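Local coordinates for phosphate binding protein (Planctomyces limnophilus, PDB 4JWO) that probably binds phosphate ions and hands them on for transport across the cytoplasmic membrane, as a PstS-family periplasmic-type binding protein, at residues I59-S69 with E88-T98; F102-I110 with E126-Y134. All coordinates share one frame; numbering follows the deposited sequence.

Contact 1. Residues I59-S69 with E88-T98. With SO4 (sulfate ion), chain B.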
loop_
_atom_site.group_PDB
_atom_site.type_symbol
_atom_site.label_atom_id
_atom_site.label_comp_id
_atom_site.label_asym_id
_atom_site.label_seq_id
_atom_site.Cartn_x
_atom_site.Cartn_y
_atom_site.Cartn_z
ATOM N N ILE A 59 -13.736 -20.337 -19.924
ATOM C CA ILE A 59 -13.816 -19.728 -18.600
ATOM C C ILE A 59 -14.890 -18.634 -18.593
ATOM O O ILE A 59 -14.929 -17.796 -19.496
ATOM C CB ILE A 59 -12.450 -19.134 -18.177
ATOM C CG1 ILE A 59 -11.472 -20.249 -17.805
ATOM C CG2 ILE A 59 -12.609 -18.200 -17.003
ATOM C CD1 ILE A 59 -11.952 -21.138 -16.671
ATOM N N SER A 60 -15.764 -18.640 -17.585
ATOM C CA SER A 60 -16.871 -17.681 -17.542
ATOM C C SER A 60 -17.406 -17.386 -16.139
ATOM O O SER A 60 -17.121 -18.111 -15.186
ATOM C CB SER A 60 -18.023 -18.177 -18.414
ATOM O OG SER A 60 -18.684 -19.269 -17.797
ATOM N N GLY A 61 -18.194 -16.320 -16.029
ATOM C CA GLY A 61 -18.857 -15.984 -14.781
ATOM C C GLY A 61 -18.513 -14.617 -14.217
ATOM O O GLY A 61 -17.714 -13.873 -14.788
ATOM N N THR A 62 -19.126 -14.290 -13.085
ATOM C CA THR A 62 -18.877 -13.024 -12.409
ATOM C C THR A 62 -18.015 -13.239 -11.172
ATOM O O THR A 62 -18.264 -14.152 -10.383
ATOM C CB THR A 62 -20.193 -12.351 -11.982
ATOM O OG1 THR A 62 -21.063 -12.242 -13.114
ATOM C CG2 THR A 62 -19.930 -10.962 -11.408
ATOM N N ILE A 63 -16.997 -12.397 -11.017
ATOM C CA ILE A 63 -16.165 -12.388 -9.821
ATOM C C ILE A 63 -16.340 -11.042 -9.130
ATOM O O ILE A 63 -16.068 -9.997 -9.719
ATOM C CB ILE A 63 -14.681 -12.592 -10.170
ATOM C CG1 ILE A 63 -14.505 -13.798 -11.092
ATOM C CG2 ILE A 63 -13.842 -12.769 -8.908
ATOM C CD1 ILE A 63 -13.109 -13.920 -11.668
ATOM N N ALA A 64 -16.820 -11.065 -7.891
ATOM C CA ALA A 64 -16.970 -9.841 -7.112
ATOM C C ALA A 64 -15.725 -9.610 -6.267
ATOM O O ALA A 64 -15.466 -10.369 -5.333
ATOM C CB ALA A 64 -18.203 -9.928 -6.224
ATOM N N VAL A 65 -14.963 -8.562 -6.595
ATOM C CA VAL A 65 -13.749 -8.199 -5.860
ATOM C C VAL A 65 -14.005 -6.912 -5.080
ATOM O O VAL A 65 -14.670 -6.006 -5.578
ATOM C CB VAL A 65 -12.555 -7.968 -6.821
ATOM C CG1 VAL A 65 -11.260 -7.712 -6.038
ATOM C CG2 VAL A 65 -12.381 -9.160 -7.739
ATOM N N ASP A 66 -13.484 -6.832 -3.860
ATOM C CA ASP A 66 -13.633 -5.634 -3.044
ATOM C C ASP A 66 -12.349 -5.493 -2.259
ATOM O O ASP A 66 -11.412 -6.255 -2.477
ATOM C CB ASP A 66 -14.840 -5.783 -2.107
ATOM C CG ASP A 66 -15.381 -4.449 -1.627
ATOM O OD1 ASP A 66 -14.612 -3.469 -1.597
ATOM O OD2 ASP A 66 -16.579 -4.386 -1.272
ATOM N N GLY A 67 -12.292 -4.521 -1.358
ATOM C CA GLY A 67 -11.154 -4.411 -0.472
ATOM C C GLY A 67 -10.507 -3.044 -0.420
ATOM O O GLY A 67 -11.145 -2.020 -0.688
ATOM N N SER A 68 -9.224 -3.071 -0.073
ATOM C CA SER A 68 -8.362 -1.919 0.167
ATOM C C SER A 68 -8.234 -0.967 -1.022
ATOM O O SER A 68 -8.182 -1.399 -2.173
ATOM C CB SER A 68 -6.968 -2.458 0.513
ATOM O OG SER A 68 -6.007 -1.438 0.643
ATOM N N SER A 69 -8.169 0.334 -0.745
ATOM C CA SER A 69 -7.813 1.294 -1.779
ATOM C C SER A 69 -6.402 1.027 -2.304
ATOM O O SER A 69 -6.090 1.374 -3.448
ATOM C CB SER A 69 -7.916 2.725 -1.248
ATOM O OG SER A 69 -6.922 2.933 -0.249
ATOM N N GLU A 88 -15.611 -13.792 -21.299
ATOM C CA GLU A 88 -16.853 -14.264 -20.688
ATOM C C GLU A 88 -16.817 -14.169 -19.168
ATOM O O GLU A 88 -17.701 -14.687 -18.481
ATOM C CB GLU A 88 -17.154 -15.697 -21.122
ATOM C CG GLU A 88 -17.469 -15.817 -22.600
ATOM C CD GLU A 88 -17.095 -17.169 -23.165
ATOM O OE1 GLU A 88 -16.011 -17.271 -23.780
ATOM O OE2 GLU A 88 -17.882 -18.127 -22.999
ATOM N N VAL A 89 -15.790 -13.501 -18.654
ATOM C CA VAL A 89 -15.665 -13.243 -17.229
ATOM C C VAL A 89 -15.889 -11.764 -16.959
ATOM O O VAL A 89 -15.244 -10.908 -17.569
ATOM C CB VAL A 89 -14.273 -13.627 -16.713
ATOM C CG1 VAL A 89 -14.253 -13.619 -15.194
ATOM C CG2 VAL A 89 -13.896 -14.986 -17.232
ATOM N N LYS A 90 -16.812 -11.463 -16.050
ATOM C CA LYS A 90 -17.036 -10.081 -15.643
ATOM C C LYS A 90 -16.507 -9.855 -14.236
ATOM O O LYS A 90 -16.905 -10.541 -13.293
ATOM C CB LYS A 90 -18.522 -9.711 -15.716
ATOM C CG LYS A 90 -18.802 -8.229 -15.462
ATOM C CD LYS A 90 -20.277 -7.884 -15.691
ATOM C CE LYS A 90 -21.175 -8.409 -14.569
ATOM N NZ LYS A 90 -21.532 -7.354 -13.569
ATOM N N LEU A 91 -15.593 -8.900 -14.110
ATOM C CA LEU A 91 -15.030 -8.523 -12.823
ATOM C C LEU A 91 -15.654 -7.209 -12.375
ATOM O O LEU A 91 -15.638 -6.225 -13.113
ATOM C CB LEU A 91 -13.514 -8.335 -12.929
ATOM C CG LEU A 91 -12.539 -9.518 -12.937
ATOM C CD1 LEU A 91 -12.508 -10.199 -11.592
ATOM C CD2 LEU A 91 -12.858 -10.514 -14.030
ATOM N N THR A 92 -16.222 -7.200 -11.174
ATOM C CA THR A 92 -16.608 -5.947 -10.540
ATOM C C THR A 92 -15.628 -5.700 -9.406
ATOM O O THR A 92 -15.428 -6.565 -8.552
ATOM C CB THR A 92 -18.049 -5.979 -9.998
ATOM O OG1 THR A 92 -18.173 -7.003 -9.005
ATOM C CG2 THR A 92 -19.032 -6.250 -11.123
ATOM N N VAL A 93 -15.002 -4.530 -9.406
ATOM C CA VAL A 93 -14.014 -4.221 -8.383
ATOM C C VAL A 93 -14.481 -3.038 -7.554
ATOM O O VAL A 93 -14.647 -1.933 -8.075
ATOM C CB VAL A 93 -12.625 -3.907 -8.986
ATOM C CG1 VAL A 93 -11.597 -3.766 -7.882
ATOM C CG2 VAL A 93 -12.199 -4.998 -9.947
ATOM N N ALA A 94 -14.687 -3.276 -6.264
ATOM C CA ALA A 94 -15.140 -2.231 -5.361
ATOM C C ALA A 94 -14.017 -1.870 -4.413
ATOM O O ALA A 94 -12.971 -2.522 -4.393
ATOM C CB ALA A 94 -16.355 -2.692 -4.583
HETATM N N MSE A 95 -14.251 -0.852 -3.595
HETATM C CA MSE A 95 -13.204 -0.319 -2.742
HETATM C C MSE A 95 -13.725 0.038 -1.358
HETATM O O MSE A 95 -13.628 1.186 -0.930
HETATM C CB MSE A 95 -12.608 0.918 -3.411
HETATM C CG MSE A 95 -11.204 1.220 -2.982
HETATM SE SE MSE A 95 -10.618 2.839 -3.896
HETATM C CE MSE A 95 -11.647 4.082 -2.850
ATOM N N SER A 96 -14.281 -0.951 -0.667
ATOM C CA SER A 96 -14.896 -0.734 0.638
ATOM C C SER A 96 -13.888 -0.515 1.760
ATOM O O SER A 96 -14.262 -0.117 2.864
ATOM C CB SER A 96 -15.805 -1.913 0.994
ATOM O OG SER A 96 -16.832 -2.032 0.032
ATOM N N GLY A 97 -12.617 -0.777 1.476
ATOM C CA GLY A 97 -11.566 -0.704 2.477
ATOM C C GLY A 97 -11.177 -2.105 2.910
ATOM O O GLY A 97 -11.850 -3.067 2.556
ATOM N N THR A 98 -10.097 -2.233 3.668
ATOM C CA THR A 98 -9.687 -3.557 4.128
ATOM C C THR A 98 -10.736 -4.130 5.064
ATOM O O THR A 98 -11.212 -5.244 4.860
ATOM C CB THR A 98 -8.323 -3.538 4.831
ATOM O OG1 THR A 98 -7.295 -3.220 3.880
ATOM C CG2 THR A 98 -8.027 -4.899 5.423
HETATM S S SO4 B . -7.366 0.383 3.651
HETATM O O1 SO4 B . -6.553 1.577 3.844
HETATM O O2 SO4 B . -6.530 -0.800 3.496
HETATM O O3 SO4 B . -8.202 0.207 4.826
HETATM O O4 SO4 B . -8.174 0.559 2.438
HETATM O O HOH W 1 -17.280 -6.039 -6.416
HETATM O O HOH W 2 -10.037 -2.896 -3.760
#
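Asp66 grips Ser96 with both carboxylate oxygens where two parallel strands, 61-67 and 89-93, run out toward the anion site; with helix 72-85 they form a beta-alpha-beta unit of the periplasmic-binding-protein fold. Asp66 OD1 takes the backbone N of Ser96 at 2.7 Å and OD2 takes the OG of the same serine, each through the syn lone pair, so the carboxylate faces that residue as a two-pronged acceptor. The group reaches across because CG lies anti to the backbone N (chi1 -158°), and OD1 is met on its anti side by Gly67 N, a second bond that fixes its rotation. Gly97 N then closes on Gly67 O from above the carbonyl plane. Just beyond these bonds the C-terminal ends of both segments meet one sulfate, probably from the crystallisation liquor: Thr98 OG1 donates to its O2 at 2.6 Å, Thr98 N to O3 and Ser69 N to O4, while Ser116 OG binds it too. The sulfate plausibly marks where phosphate would sit. Thr98 lies in the first turn of helix 98-106, whose N terminus would probably help draw the anion in, and Ser69 OG is held by Asp201.

Behind the site, six backbone bonds, from Gly61 N to Glu88 O at one end to Ala94 N to Val65 O at the other, pair the parallel strands; that from Val65 N to Thr92 O is 2.8 Å long. One face carries Ile63, Val65, Val89, Leu91 and Val93, against which helix 72-85 packs beside Val65, Leu91 and Val93. Leu91 lies alongside Ile63, pointing the same way, and its CD1 reaches Ile63 CB at 3.5 Å; that methyl also meets Val65 CG2, at 4.0 Å. Near the strand starts, Ile59 CG2 presses tightly on Val89 CG2, 3.5 Å away.

Contact 2. Residues F102-I110 with E126-Y134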
loop_
_atom_site.group_PDB
_atom_site.type_symbol
_atom_site.label_atom_id
_atom_site.label_comp_id
_atom_site.label_asym_id
_atom_site.label_seq_id
_atom_site.Cartn_x
_atom_site.Cartn_y
_atom_site.Cartn_z
ATOM N N PHE A 102 -13.482 -6.982 4.348
ATOM C CA PHE A 102 -13.606 -8.171 5.184
ATOM C C PHE A 102 -15.027 -8.325 5.734
ATOM O O PHE A 102 -15.496 -9.445 5.948
ATOM C CB PHE A 102 -12.592 -8.147 6.334
ATOM C CG PHE A 102 -11.243 -8.722 5.979
ATOM C CD1 PHE A 102 -11.122 -10.023 5.507
ATOM C CD2 PHE A 102 -10.096 -7.971 6.156
ATOM C CE1 PHE A 102 -9.867 -10.553 5.199
ATOM C CE2 PHE A 102 -8.838 -8.498 5.850
ATOM C CZ PHE A 102 -8.733 -9.787 5.372
ATOM N N LYS A 103 -15.708 -7.203 5.970
ATOM C CA LYS A 103 -17.080 -7.231 6.486
ATOM C C LYS A 103 -18.022 -7.865 5.473
ATOM O O LYS A 103 -18.918 -8.623 5.833
ATOM C CB LYS A 103 -17.570 -5.819 6.839
ATOM C CG LYS A 103 -17.080 -5.273 8.183
ATOM C CD LYS A 103 -17.505 -3.816 8.384
ATOM C CE LYS A 103 -17.202 -3.320 9.798
ATOM N NZ LYS A 103 -17.636 -1.899 9.996
ATOM N N LYS A 104 -17.822 -7.534 4.201
ATOM C CA LYS A 104 -18.602 -8.129 3.126
ATOM C C LYS A 104 -18.163 -9.560 2.859
ATOM O O LYS A 104 -18.957 -10.398 2.447
ATOM C CB LYS A 104 -18.490 -7.294 1.848
ATOM C CG LYS A 104 -18.997 -5.868 1.985
ATOM C CD LYS A 104 -19.529 -5.350 0.654
ATOM C CE LYS A 104 -19.932 -3.887 0.736
ATOM N NZ LYS A 104 -20.528 -3.402 -0.543
ATOM N N PHE A 105 -16.882 -9.822 3.088
ATOM C CA PHE A 105 -16.311 -11.154 2.956
ATOM C C PHE A 105 -16.968 -12.085 3.961
ATOM O O PHE A 105 -17.394 -13.183 3.619
ATOM C CB PHE A 105 -14.810 -11.069 3.231
ATOM C CG PHE A 105 -14.030 -12.300 2.842
ATOM C CD1 PHE A 105 -13.834 -12.626 1.508
ATOM C CD2 PHE A 105 -13.457 -13.108 3.813
ATOM C CE1 PHE A 105 -13.086 -13.743 1.151
ATOM C CE2 PHE A 105 -12.708 -14.229 3.463
ATOM C CZ PHE A 105 -12.523 -14.546 2.128
ATOM N N ILE A 106 -17.050 -11.626 5.204
ATOM C CA ILE A 106 -17.672 -12.393 6.281
ATOM C C ILE A 106 -19.175 -12.555 6.033
ATOM O O ILE A 106 -19.749 -13.607 6.325
ATOM C CB ILE A 106 -17.407 -11.737 7.661
ATOM C CG1 ILE A 106 -15.934 -11.896 8.041
ATOM C CG2 ILE A 106 -18.294 -12.341 8.744
ATOM C CD1 ILE A 106 -15.445 -10.877 9.056
ATOM N N ALA A 107 -19.803 -11.522 5.478
ATOM C CA ALA A 107 -21.227 -11.576 5.141
ATOM C C ALA A 107 -21.486 -12.371 3.856
ATOM O O ALA A 107 -22.638 -12.530 3.438
ATOM C CB ALA A 107 -21.804 -10.169 5.028
ATOM N N GLU A 108 -20.409 -12.861 3.243
ATOM C CA GLU A 108 -20.467 -13.695 2.041
ATOM C C GLU A 108 -21.143 -13.004 0.862
ATOM O O GLU A 108 -21.917 -13.618 0.128
ATOM C CB GLU A 108 -21.137 -15.039 2.342
ATOM C CG GLU A 108 -20.368 -15.869 3.360
ATOM C CD GLU A 108 -20.874 -17.292 3.466
ATOM O OE1 GLU A 108 -21.908 -17.514 4.133
ATOM O OE2 GLU A 108 -20.234 -18.190 2.876
ATOM N N GLU A 109 -20.828 -11.726 0.682
ATOM C CA GLU A 109 -21.423 -10.924 -0.378
ATOM C C GLU A 109 -20.425 -10.632 -1.500
ATOM O O GLU A 109 -20.765 -9.969 -2.482
ATOM C CB GLU A 109 -21.995 -9.626 0.206
ATOM C CG GLU A 109 -23.171 -9.855 1.161
ATOM C CD GLU A 109 -23.408 -8.693 2.114
ATOM O OE1 GLU A 109 -22.534 -7.798 2.205
ATOM O OE2 GLU A 109 -24.465 -8.689 2.785
ATOM N N ILE A 110 -19.198 -11.129 -1.344
ATOM C CA ILE A 110 -18.146 -10.994 -2.357
ATOM C C ILE A 110 -17.308 -12.281 -2.479
ATOM O O ILE A 110 -17.405 -13.171 -1.636
ATOM C CB ILE A 110 -17.203 -9.800 -2.061
ATOM C CG1 ILE A 110 -16.526 -9.967 -0.701
ATOM C CG2 ILE A 110 -17.959 -8.470 -2.132
ATOM C CD1 ILE A 110 -15.502 -8.886 -0.395
ATOM N N GLU A 126 -14.544 -14.729 13.020
ATOM C CA GLU A 126 -15.859 -14.520 12.408
ATOM C C GLU A 126 -15.987 -15.377 11.157
ATOM O O GLU A 126 -17.053 -15.911 10.864
ATOM C CB GLU A 126 -16.105 -13.039 12.071
ATOM C CG GLU A 126 -16.317 -12.142 13.283
ATOM C CD GLU A 126 -16.920 -10.788 12.932
ATOM O OE1 GLU A 126 -17.696 -10.704 11.954
ATOM O OE2 GLU A 126 -16.626 -9.804 13.644
ATOM N N CYS A 127 -14.883 -15.506 10.426
ATOM C CA CYS A 127 -14.845 -16.366 9.252
ATOM C C CYS A 127 -15.057 -17.827 9.634
ATOM O O CYS A 127 -15.931 -18.498 9.082
ATOM C CB CYS A 127 -13.522 -16.199 8.502
ATOM S SG CYS A 127 -13.441 -14.682 7.527
ATOM N N LYS A 128 -14.270 -18.308 10.590
ATOM C CA LYS A 128 -14.354 -19.702 11.011
ATOM C C LYS A 128 -15.747 -20.046 11.521
ATOM O O LYS A 128 -16.264 -21.112 11.216
ATOM C CB LYS A 128 -13.304 -20.035 12.073
ATOM C CG LYS A 128 -11.882 -20.104 11.531
ATOM C CD LYS A 128 -10.953 -20.876 12.459
ATOM C CE LYS A 128 -11.219 -22.368 12.389
ATOM N NZ LYS A 128 -9.956 -23.156 12.435
ATOM N N ALA A 129 -16.348 -19.131 12.277
ATOM C CA ALA A 129 -17.682 -19.352 12.838
ATOM C C ALA A 129 -18.719 -19.585 11.748
ATOM O O ALA A 129 -19.734 -20.237 11.982
ATOM C CB ALA A 129 -18.089 -18.183 13.715
ATOM N N LYS A 130 -18.458 -19.054 10.556
ATOM C CA LYS A 130 -19.409 -19.148 9.451
ATOM C C LYS A 130 -19.038 -20.229 8.445
ATOM O O LYS A 130 -19.637 -20.324 7.379
ATOM C CB LYS A 130 -19.540 -17.795 8.745
ATOM C CG LYS A 130 -20.452 -16.814 9.457
ATOM C CD LYS A 130 -20.292 -15.414 8.896
ATOM C CE LYS A 130 -21.307 -14.459 9.496
ATOM N NZ LYS A 130 -22.711 -14.823 9.149
ATOM N N GLY A 131 -18.043 -21.035 8.783
ATOM C CA GLY A 131 -17.602 -22.094 7.899
ATOM C C GLY A 131 -16.773 -21.581 6.737
ATOM O O GLY A 131 -16.552 -22.298 5.763
ATOM N N ILE A 132 -16.310 -20.338 6.840
ATOM C CA ILE A 132 -15.534 -19.721 5.770
ATOM C C ILE A 132 -14.064 -20.116 5.893
ATOM O O ILE A 132 -13.398 -19.786 6.875
ATOM C CB ILE A 132 -15.678 -18.179 5.779
ATOM C CG1 ILE A 132 -17.150 -17.774 5.643
ATOM C CG2 ILE A 132 -14.868 -17.553 4.656
ATOM C CD1 ILE A 132 -17.362 -16.268 5.630
ATOM N N ASP A 133 -13.566 -20.830 4.890
ATOM C CA ASP A 133 -12.192 -21.305 4.884
ATOM C C ASP A 133 -11.334 -20.404 4.001
ATOM O O ASP A 133 -11.106 -20.701 2.826
ATOM C CB ASP A 133 -12.154 -22.738 4.360
ATOM C CG ASP A 133 -10.858 -23.448 4.679
ATOM O OD1 ASP A 133 -9.918 -22.796 5.191
ATOM O OD2 ASP A 133 -10.782 -24.666 4.410
ATOM N N TYR A 134 -10.856 -19.301 4.574
ATOM C CA TYR A 134 -10.140 -18.294 3.801
ATOM C C TYR A 134 -8.760 -18.778 3.348
ATOM O O TYR A 134 -8.119 -19.582 4.023
ATOM C CB TYR A 134 -10.010 -16.997 4.613
ATOM C CG TYR A 134 -8.990 -17.037 5.738
ATOM C CD1 TYR A 134 -7.649 -16.771 5.495
ATOM C CD2 TYR A 134 -9.373 -17.310 7.041
ATOM C CE1 TYR A 134 -6.717 -16.797 6.509
ATOM C CE2 TYR A 134 -8.441 -17.332 8.069
ATOM C CZ TYR A 134 -7.117 -17.075 7.794
ATOM O OH TYR A 134 -6.182 -17.098 8.804
HETATM O O HOH W 3 -22.192 -14.924 6.020
HETATM O O HOH W 4 -22.039 -19.057 6.702
#
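The ends of helices 98-106 and 121-129 come together at Ile106 and Cys127, their CA atoms 5.7 Å apart, and both segments leave helical form through Schellman motifs: Glu108 has positive phi in one, Gly131 in the other. In the second, Cys127 O accepts from Lys130 N and Ile132 N on opposite faces of its plane.

Ile106 fills the middle. Its CG1 touches Cys127 SG at 3.8 Å, its CD1 lies against Glu126 CB, and its CG2, anti to the backbone N, comes between Glu126 OE1 and Lys130 CD. With an alanine here the CG1, CG2 and CD1 contacts go, which is likely to open a gap between Cys127, Glu126 and the Lys130 chain. Cys127 SG also sits at the edge of the Phe105 ring, 4.0 Å from Phe105 CD2, while Tyr134 CB meets the same ring's edge at CE2. Ile132 CD1 lies against the carbonyl oxygens of the last helical turn, 3.6 Å from Ile106 O and close to Phe105 O. On the solvent side a water joins Ile106 O, Glu108 OE1 and Lys130 NZ, and a second links Glu108 OE1 to Lys130 O.

With no direct hydrogen bond across it, this is apolar helix-end packing with a sulfur-aromatic contact, joining two helices of the binding-protein fold.

Overall arrangement
From the N terminus the chain runs along strand 61-67, through helix 72-85 and back into strand 89-93, where contact 1 closes the first loop. Helix 98-106 follows directly, and strand 112-115 then joins the other edge of strand 61-67 before helix 121-129 brings the chain round to close contact 2. The two loops are therefore in series, neither enclosing nor crossing the other. Their centres lie about 16 Å apart, yet they touch: Asp66 CB packs on Ile110 CD1 at 3.6 Å, and Lys104 lies against Asp66 and Ser96. Contact 1 ties the strands, contact 2 the helix ends, and helix 98-106 connects the two.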